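Local coordinates for AOC_like domain-containing protein (Frankia sp. Cc1.17, PDB 7DVI) that catalyses an exo-selective intermolecular Diels-Alder reaction on non-natural substrates and has the fold of an allene oxide cyclase-like barrel, at residues G27-Q32 with D140-A145; P31-E36 with S51-L56; G65-R70 with E88-R93. One frame throughout, in Å; residues are numbered along the deposited sequence. Where two conformers were deposited one is given.

All three contacts are antiparallel pairings in one eight-stranded barrel. Interaction 1 joins the first strand to the last and so closes the ring. Interaction 2 starts from the same strand, 22-37, sharing Pro31 and Gln32, but pairs it with its other neighbour, 49-57. Interaction 3 pairs the third and fourth strands. Interaction 2 is mostly a surface contact, with a bulge, an amide-carboxylate bond and an aromatic face under an isoleucine. Interactions 1 and 3 are partly buried. Interaction 1 adds proline-tryptophan packing and a water bridge to its ladder; interaction 3 buries a threonine-glutamate bond. Tyr52 of interaction 2 weakly hydrogen-bonds Glu88 of interaction 3.

Interaction 1 (G27-Q32 with D140-A145); sequences GIWEPQ and DQPVEA. With EDO (1,2-ethanediol), chain M; EDO (1,2-ethanediol), chain R.
The seam that closes the barrel runs here, where Ile28, Trp29 and Glu30 of the first strand pair with Ala145, Glu144 and Val143 of the last. Four backbone hydrogen bonds hold it. Ile28 and Ala145 exchange two, with Ala145 N to Ile28 O at 2.9 Å. Glu30 and Val143 exchange two more, with Glu30 N to Val143 O at 2.9 Å. Ile28 O also receives a CA-H...O contact from Glu144 CA, at 3.1 Å.

The two faces of this antiparallel ladder differ. Ile28, Glu30, Val143 and Ala145 share one face, and Ile28, Glu30 and Ala145 are buried. The Glu30 chain is extended, with CG anti to the backbone N (chi1 179°). It runs alongside Val143, whose CG1 lies 3.7 Å from Glu30 CB. This reach puts Glu30 OE1 3.2 Å from Ala145 CB. Glu30 OE2 forms a salt bridge with Arg132. A bound dimethyl sulfoxide lies near this side chain, consistent with a pocket in the barrel.

Trp29 and Glu144 occupy the other face. Pro142 lies beside Trp29 and puts its CB over one face of the indole. This is a CH-pi contact, with Pro142 CB 3.8 Å from the centroid of the Trp29 five-membered ring. Pro142 CG also touches Pro31 CB, the two atoms being 3.8 Å apart. At the Gly27 end, a water accepts from Gly27 N and donates to Glu144 OE2 at 2.9 Å. Glu144 OE1 forms a salt bridge with Arg135.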
# COMPACT_ATOMS: atom_id res chain seq x y z
N GLY A 27 -10.50 -10.36 17.41
CA GLY A 27 -11.73 -10.09 18.20
C GLY A 27 -11.58 -8.82 18.98
O GLY A 27 -12.12 -8.71 20.12
N ILE A 28 -10.89 -7.84 18.39
CA ILE A 28 -10.80 -6.50 19.01
C ILE A 28 -12.17 -5.83 18.90
O ILE A 28 -12.81 -5.90 17.83
CB ILE A 28 -9.70 -5.65 18.38
CG1 ILE A 28 -8.32 -6.27 18.62
CG2 ILE A 28 -9.81 -4.21 18.86
CD1 ILE A 28 -7.24 -5.74 17.72
N TRP A 29 -12.54 -5.18 19.98
CA TRP A 29 -13.74 -4.34 20.13
C TRP A 29 -13.18 -2.92 20.17
O TRP A 29 -12.36 -2.63 21.07
CB TRP A 29 -14.53 -4.78 21.41
CG TRP A 29 -15.78 -4.02 21.71
CD1 TRP A 29 -17.01 -4.19 21.13
CD2 TRP A 29 -15.95 -2.97 22.70
NE1 TRP A 29 -17.91 -3.30 21.65
CE2 TRP A 29 -17.30 -2.55 22.62
CE3 TRP A 29 -15.12 -2.37 23.64
CZ2 TRP A 29 -17.81 -1.55 23.46
CZ3 TRP A 29 -15.61 -1.38 24.46
CH2 TRP A 29 -16.94 -0.97 24.36
N GLU A 30 -13.59 -2.07 19.24
CA GLU A 30 -12.92 -0.76 19.00
C GLU A 30 -13.96 0.36 19.01
O GLU A 30 -14.53 0.72 17.97
CB GLU A 30 -12.10 -0.81 17.70
CG GLU A 30 -11.40 0.50 17.38
CD GLU A 30 -10.46 0.51 16.17
OE1 GLU A 30 -10.06 -0.59 15.75
OE2 GLU A 30 -10.23 1.64 15.60
N PRO A 31 -14.26 0.93 20.20
CA PRO A 31 -15.19 2.05 20.26
C PRO A 31 -14.50 3.35 19.87
O PRO A 31 -13.32 3.51 20.22
CB PRO A 31 -15.59 2.08 21.75
CG PRO A 31 -14.38 1.53 22.46
CD PRO A 31 -13.89 0.44 21.54
N GLN A 32 -15.28 4.24 19.26
CA GLN A 32 -14.82 5.58 18.84
C GLN A 32 -14.98 6.55 20.01
O GLN A 32 -16.09 6.66 20.48
CB GLN A 32 -15.62 6.00 17.62
CG GLN A 32 -15.00 7.22 16.95
CD GLN A 32 -15.12 7.14 15.45
OE1 GLN A 32 -16.13 7.54 14.89
NE2 GLN A 32 -14.08 6.63 14.79
N ASP A 140 -22.40 3.60 13.94
CA ASP A 140 -22.19 4.38 15.19
C ASP A 140 -22.06 3.47 16.42
O ASP A 140 -22.23 4.00 17.53
CB ASP A 140 -23.32 5.40 15.40
CG ASP A 140 -23.77 6.03 14.11
OD1 ASP A 140 -22.99 6.01 13.15
OD2 ASP A 140 -24.92 6.51 14.05
N GLN A 141 -21.76 2.18 16.21
CA GLN A 141 -21.39 1.16 17.23
C GLN A 141 -19.92 0.78 17.06
O GLN A 141 -19.40 0.73 15.95
CB GLN A 141 -22.11 -0.17 17.02
CG GLN A 141 -23.63 -0.08 17.06
CD GLN A 141 -24.02 0.73 18.27
OE1 GLN A 141 -23.85 0.29 19.40
NE2 GLN A 141 -24.47 1.95 18.01
N PRO A 142 -19.24 0.37 18.13
CA PRO A 142 -17.86 -0.06 18.00
C PRO A 142 -17.61 -1.05 16.86
O PRO A 142 -18.35 -1.98 16.57
CB PRO A 142 -17.58 -0.74 19.34
CG PRO A 142 -18.49 0.01 20.30
CD PRO A 142 -19.76 0.25 19.50
N VAL A 143 -16.45 -0.89 16.26
CA VAL A 143 -16.01 -1.72 15.12
C VAL A 143 -15.29 -2.98 15.66
O VAL A 143 -14.92 -3.01 16.79
CB VAL A 143 -15.18 -0.69 14.32
CG1 VAL A 143 -13.69 -0.92 14.31
CG2 VAL A 143 -15.78 -0.36 12.99
N GLU A 144 -15.23 -4.04 14.90
CA GLU A 144 -14.37 -5.19 15.19
C GLU A 144 -13.05 -4.95 14.47
O GLU A 144 -13.08 -4.52 13.29
CB GLU A 144 -15.01 -6.45 14.62
CG GLU A 144 -14.28 -7.70 15.03
CD GLU A 144 -14.83 -8.95 14.37
OE1 GLU A 144 -15.87 -8.84 13.69
OE2 GLU A 144 -14.18 -9.99 14.47
N ALA A 145 -11.93 -5.23 15.12
CA ALA A 145 -10.60 -5.03 14.51
C ALA A 145 -9.72 -6.27 14.70
O ALA A 145 -10.06 -7.21 15.48
CB ALA A 145 -10.01 -3.75 15.04
C1 EDO M . -17.78 9.92 18.34
O1 EDO M . -17.94 8.82 19.18
C2 EDO M . -17.75 11.18 19.09
O2 EDO M . -17.17 12.25 18.35
C1 EDO R . -14.09 5.94 9.17
O1 EDO R . -13.88 4.94 8.23
C2 EDO R . -13.49 5.58 10.48
O2 EDO R . -14.01 6.33 11.58
O HOH W 1 -11.28 -10.39 14.48

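Interaction 2 (P31-E36 with S51-L56); sequences PQIRNE and SYYDEL. With EDO (1,2-ethanediol), chain M; EDO (1,2-ethanediol), chain R.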
# COMPACT_ATOMS: atom_id res chain seq x y z
N PRO A 31 -14.26 0.93 20.20
CA PRO A 31 -15.19 2.05 20.26
C PRO A 31 -14.50 3.35 19.87
O PRO A 31 -13.32 3.51 20.22
CB PRO A 31 -15.59 2.08 21.75
CG PRO A 31 -14.38 1.53 22.46
CD PRO A 31 -13.89 0.44 21.54
N GLN A 32 -15.28 4.24 19.26
CA GLN A 32 -14.82 5.58 18.84
C GLN A 32 -14.98 6.55 20.01
O GLN A 32 -16.09 6.66 20.48
CB GLN A 32 -15.62 6.00 17.62
CG GLN A 32 -15.00 7.22 16.95
CD GLN A 32 -15.12 7.14 15.45
OE1 GLN A 32 -16.13 7.54 14.89
NE2 GLN A 32 -14.08 6.63 14.79
N ILE A 33 -13.92 7.23 20.43
CA ILE A 33 -13.97 8.20 21.55
C ILE A 33 -14.20 9.60 20.99
O ILE A 33 -14.96 10.42 21.61
CB ILE A 33 -12.69 8.12 22.39
CG1 ILE A 33 -12.32 6.68 22.77
CG2 ILE A 33 -12.78 9.04 23.61
CD1 ILE A 33 -13.39 5.93 23.54
N ARG A 34 -13.55 9.94 19.88
CA ARG A 34 -13.82 11.26 19.24
C ARG A 34 -13.60 11.12 17.73
O ARG A 34 -12.69 10.37 17.31
CB ARG A 34 -12.97 12.35 19.87
CG ARG A 34 -13.27 13.75 19.37
CD ARG A 34 -14.72 14.21 19.62
NE ARG A 34 -15.08 15.50 19.01
CZ ARG A 34 -14.80 16.69 19.54
NH1 ARG A 34 -14.11 16.77 20.67
NH2 ARG A 34 -15.18 17.81 18.94
N ASN A 35 -14.43 11.81 16.97
CA ASN A 35 -14.27 11.83 15.50
C ASN A 35 -14.97 13.07 14.98
O ASN A 35 -15.97 13.46 15.55
CB ASN A 35 -14.74 10.54 14.85
CG ASN A 35 -16.24 10.42 14.84
OD1 ASN A 35 -16.83 9.96 15.80
ND2 ASN A 35 -16.85 10.84 13.75
N GLU A 36 -14.35 13.70 14.00
CA GLU A 36 -14.88 14.89 13.30
C GLU A 36 -14.61 14.65 11.83
O GLU A 36 -13.62 13.91 11.52
CB GLU A 36 -14.26 16.20 13.77
CG GLU A 36 -14.53 16.52 15.23
CD GLU A 36 -15.97 16.89 15.57
OE1 GLU A 36 -16.72 17.29 14.66
OE2 GLU A 36 -16.35 16.69 16.74
N SER A 51 -10.97 12.71 11.06
CA SER A 51 -9.93 12.34 12.05
C SER A 51 -10.66 11.63 13.19
O SER A 51 -11.86 11.97 13.49
CB SER A 51 -9.17 13.53 12.53
OG SER A 51 -8.47 14.18 11.47
N TYR A 52 -9.96 10.71 13.84
CA TYR A 52 -10.57 9.86 14.86
C TYR A 52 -9.55 9.45 15.92
O TYR A 52 -8.31 9.40 15.69
CB TYR A 52 -11.22 8.66 14.21
CG TYR A 52 -10.27 7.77 13.46
CD1 TYR A 52 -9.53 6.80 14.11
CD2 TYR A 52 -10.06 7.92 12.10
CE1 TYR A 52 -8.64 5.99 13.43
CE2 TYR A 52 -9.17 7.12 11.41
CZ TYR A 52 -8.43 6.17 12.08
OH TYR A 52 -7.60 5.33 11.40
N TYR A 53 -10.12 9.17 17.08
CA TYR A 53 -9.46 8.65 18.30
C TYR A 53 -10.35 7.54 18.83
O TYR A 53 -11.52 7.83 19.22
CB TYR A 53 -9.23 9.82 19.26
CG TYR A 53 -9.02 9.48 20.72
CD1 TYR A 53 -8.38 8.33 21.13
CD2 TYR A 53 -9.45 10.36 21.69
CE1 TYR A 53 -8.20 8.04 22.48
CE2 TYR A 53 -9.28 10.10 23.04
CZ TYR A 53 -8.65 8.93 23.43
OH TYR A 53 -8.47 8.71 24.76
N ASP A 54 -9.83 6.32 18.79
CA ASP A 54 -10.54 5.07 19.14
C ASP A 54 -9.78 4.39 20.26
O ASP A 54 -8.56 4.58 20.32
CB ASP A 54 -10.59 4.06 18.01
CG ASP A 54 -11.45 4.46 16.83
OD1 ASP A 54 -12.06 5.51 16.91
OD2 ASP A 54 -11.52 3.68 15.88
N GLU A 55 -10.49 3.68 21.13
CA GLU A 55 -9.86 2.69 22.02
C GLU A 55 -9.96 1.32 21.37
O GLU A 55 -10.84 1.11 20.52
CB GLU A 55 -10.53 2.68 23.39
CG GLU A 55 -10.15 3.86 24.24
CD GLU A 55 -10.85 3.89 25.59
OE1 GLU A 55 -11.80 3.11 25.80
OE2 GLU A 55 -10.41 4.66 26.43
N LEU A 56 -9.05 0.44 21.74
CA LEU A 56 -9.10 -0.97 21.36
C LEU A 56 -9.12 -1.77 22.66
O LEU A 56 -8.29 -1.47 23.55
CB LEU A 56 -7.87 -1.34 20.53
CG LEU A 56 -7.91 -0.93 19.05
CD1 LEU A 56 -7.67 0.56 18.95
CD2 LEU A 56 -6.87 -1.71 18.27
C1 EDO M . -17.78 9.92 18.34
O1 EDO M . -17.94 8.82 19.18
C2 EDO M . -17.75 11.18 19.09
O2 EDO M . -17.17 12.25 18.35
C1 EDO R . -14.09 5.94 9.17
O1 EDO R . -13.88 4.94 8.23
C2 EDO R . -13.49 5.58 10.48
O2 EDO R . -14.01 6.33 11.58
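Ile33 has CG1 beside its backbone N and CG2 anti to it (chi1 -49°), while Tyr53 has CG anti to its own N (chi1 160°). These settings bring the isoleucine over the phenol ring. The backbone at this point is a classic beta bulge in the hairpin of strands 22-37 and 49-57. Ile33 and Arg34 both face Tyr53, and Tyr53 O accepts from both amides in its carbonyl plane. The Ile33 N bond measures 2.8 Å to Tyr53 O. Tyr53 N returns a bond to Arg34 O within the bulge. The regular ladder beyond it runs through Asn35 with Tyr52 and Glu36 with Ser51. Before the bulge, Glu55 N binds Pro31 O.

Ile33 CB sits above the ring centre of Tyr53, 4.0 Å from the centroid, in a CH-pi contact. Its CG2 branch reaches Tyr53 CE2 at 3.7 Å. The other branch ends against the Glu55 carboxylate group, with Ile33 CD1 3.8 Å from Glu55 CD. Glu55 OE1 is hydrogen-bonded to Tyr57 OH.

The side chains of Gln32, Asp54 and Tyr52 are on the same side of the sheet. The bent chain of Gln32 brings NE2 to the syn lone pair of Asp54 OD1, at 3.1 Å and 159°. The carboxylate oxygen lies in the amide plane. Gln32 NE2 also donates to a bound ethanediol, which in turn is hydrogen-bonded to Tyr86 OH.

On the face of the sheet shared with Tyr53 and Ser51, Arg34 forms a side-on salt bridge with Glu36. Both Arg34 NE and NH2 donate to Glu36 OE2, the NH2 bond being 2.7 Å long.

Interaction 3 (G65-R70 with E88-R93); sequences GITIGR and EDLFLR. With EDO (1,2-ethanediol), chain I; EDO (1,2-ethanediol), chain G.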
# COMPACT_ATOMS: atom_id res chain seq x y z
N GLY A 65 -5.12 -0.72 23.84
CA GLY A 65 -4.55 0.62 23.66
C GLY A 65 -5.48 1.53 22.90
O GLY A 65 -6.72 1.38 23.01
N ILE A 66 -4.88 2.43 22.12
CA ILE A 66 -5.62 3.49 21.38
C ILE A 66 -5.07 3.56 19.94
O ILE A 66 -3.94 3.11 19.67
CB ILE A 66 -5.57 4.86 22.08
CG1 ILE A 66 -4.18 5.49 21.98
CG2 ILE A 66 -6.08 4.80 23.53
CD1 ILE A 66 -4.17 7.00 22.07
N THR A 67 -5.86 4.15 19.04
CA THR A 67 -5.40 4.57 17.71
C THR A 67 -5.87 6.00 17.46
O THR A 67 -6.99 6.41 17.87
CB THR A 67 -5.81 3.60 16.60
OG1 THR A 67 -5.21 4.16 15.42
CG2 THR A 67 -7.31 3.46 16.42
N ILE A 68 -5.00 6.77 16.85
CA ILE A 68 -5.26 8.16 16.43
C ILE A 68 -4.95 8.21 14.93
O ILE A 68 -3.87 7.75 14.52
CB ILE A 68 -4.48 9.16 17.27
CG1 ILE A 68 -4.99 9.18 18.72
CG2 ILE A 68 -4.57 10.54 16.63
CD1 ILE A 68 -4.36 10.21 19.61
N GLY A 69 -5.90 8.71 14.13
CA GLY A 69 -5.73 8.63 12.68
C GLY A 69 -6.64 9.55 11.90
O GLY A 69 -7.38 10.39 12.49
N ARG A 70 -6.50 9.46 10.59
CA ARG A 70 -7.35 10.30 9.69
C ARG A 70 -7.59 9.53 8.40
O ARG A 70 -6.90 8.48 8.13
CB ARG A 70 -6.72 11.69 9.56
CG ARG A 70 -5.39 11.76 8.82
CD ARG A 70 -5.51 12.03 7.33
NE ARG A 70 -5.75 13.46 7.12
CZ ARG A 70 -5.90 14.03 5.93
NH1 ARG A 70 -5.92 13.29 4.84
NH2 ARG A 70 -6.06 15.33 5.83
N GLU A 88 -2.84 6.08 10.39
CA GLU A 88 -3.01 6.11 11.85
C GLU A 88 -1.75 5.59 12.58
O GLU A 88 -0.95 4.83 12.00
CB GLU A 88 -4.22 5.28 12.25
CG GLU A 88 -4.09 3.84 11.96
CD GLU A 88 -5.39 3.08 12.02
OE1 GLU A 88 -6.19 3.34 12.98
OE2 GLU A 88 -5.53 2.14 11.19
N ASP A 89 -1.72 5.88 13.86
CA ASP A 89 -0.73 5.33 14.82
C ASP A 89 -1.48 4.67 15.99
O ASP A 89 -2.34 5.35 16.59
CB ASP A 89 0.21 6.44 15.22
CG ASP A 89 0.90 7.04 14.01
OD1 ASP A 89 1.67 6.31 13.38
OD2 ASP A 89 0.60 8.21 13.68
N LEU A 90 -1.14 3.41 16.26
CA LEU A 90 -1.70 2.58 17.35
C LEU A 90 -0.66 2.48 18.47
O LEU A 90 0.52 2.15 18.17
CB LEU A 90 -2.08 1.22 16.77
CG LEU A 90 -3.08 1.29 15.61
CD1 LEU A 90 -2.37 1.13 14.27
CD2 LEU A 90 -4.16 0.22 15.75
N PHE A 91 -1.06 2.94 19.66
CA PHE A 91 -0.24 2.94 20.90
C PHE A 91 -0.83 1.86 21.80
O PHE A 91 -1.94 2.06 22.31
CB PHE A 91 -0.29 4.35 21.48
CG PHE A 91 0.42 5.36 20.63
CD1 PHE A 91 1.77 5.61 20.80
CD2 PHE A 91 -0.28 6.05 19.63
CE1 PHE A 91 2.43 6.54 20.01
CE2 PHE A 91 0.37 7.00 18.87
CZ PHE A 91 1.72 7.23 19.03
N LEU A 92 -0.25 0.68 21.77
CA LEU A 92 -0.78 -0.51 22.48
C LEU A 92 0.08 -0.86 23.71
O LEU A 92 1.21 -0.33 23.85
CB LEU A 92 -0.87 -1.68 21.50
CG LEU A 92 -1.51 -1.36 20.15
CD1 LEU A 92 -1.60 -2.57 19.31
CD2 LEU A 92 -2.90 -0.77 20.33
N ARG A 93 -0.48 -1.71 24.59
CA ARG A 93 0.17 -2.13 25.87
C ARG A 93 1.53 -2.76 25.52
O ARG A 93 2.49 -2.49 26.22
CB ARG A 93 -0.82 -2.97 26.70
CG ARG A 93 -1.23 -4.33 26.13
CD ARG A 93 -2.36 -5.04 26.89
NE ARG A 93 -2.74 -6.34 26.32
CZ ARG A 93 -3.98 -6.80 26.23
NH1 ARG A 93 -4.21 -7.97 25.66
NH2 ARG A 93 -4.99 -6.09 26.67
C1 EDO I . 1.83 3.15 24.43
O1 EDO I . 2.72 2.38 23.66
C2 EDO I . 2.31 4.51 24.74
O2 EDO I . 3.70 4.63 24.63
C1 EDO G . -5.23 17.42 2.86
O1 EDO G . -6.42 16.77 3.33
C2 EDO G . -4.56 16.83 1.64
O2 EDO G . -4.36 15.38 1.63
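Glu88 OE1 accepts a hydrogen bond from Thr67 OG1 at 2.8 Å, the shortest polar bond across the two strands. The hydroxyl comes from the anti side of the carboxylate, 32° out of its plane. Thr67 OG1 is anti to its backbone N (chi1 -177°), which turns it across toward strand 82-92. There it also lies 3.6 Å from Leu90 CG. Partners on several barrel strands tie this buried carboxylate: Tyr52 OH by a weak hydrogen bond to Glu88 OE1, and Tyr116 OH and the salt-bridged Arg132 at Glu88 OE2.

The contact is part of the ladder of the antiparallel hairpin formed by strands 63-76 and 82-92. Ile66 pairs with Phe91 and Ile68 with Asp89, each through two backbone hydrogen bonds. Phe91 N reaches Ile66 O at 2.9 Å, and Asp89 N reaches Ile68 O at 2.9 Å.

Thr67, Glu88 and Leu90 share the buried face. On the other face, the side chains of Ile66 and Phe91 cross, with Ile66 CG1 4.1 Å from Phe91 CB, and Asp89 OD1 is hydrogen-bonded to His98.

The glycines let the strands approach closely. Gly69 CA lies 3.7 Å from Glu88 CB. Gly65 CA makes a CA-H...O contact of 3.3 Å with Phe91 O, and Leu92 CD2 packs against Gly65 CA.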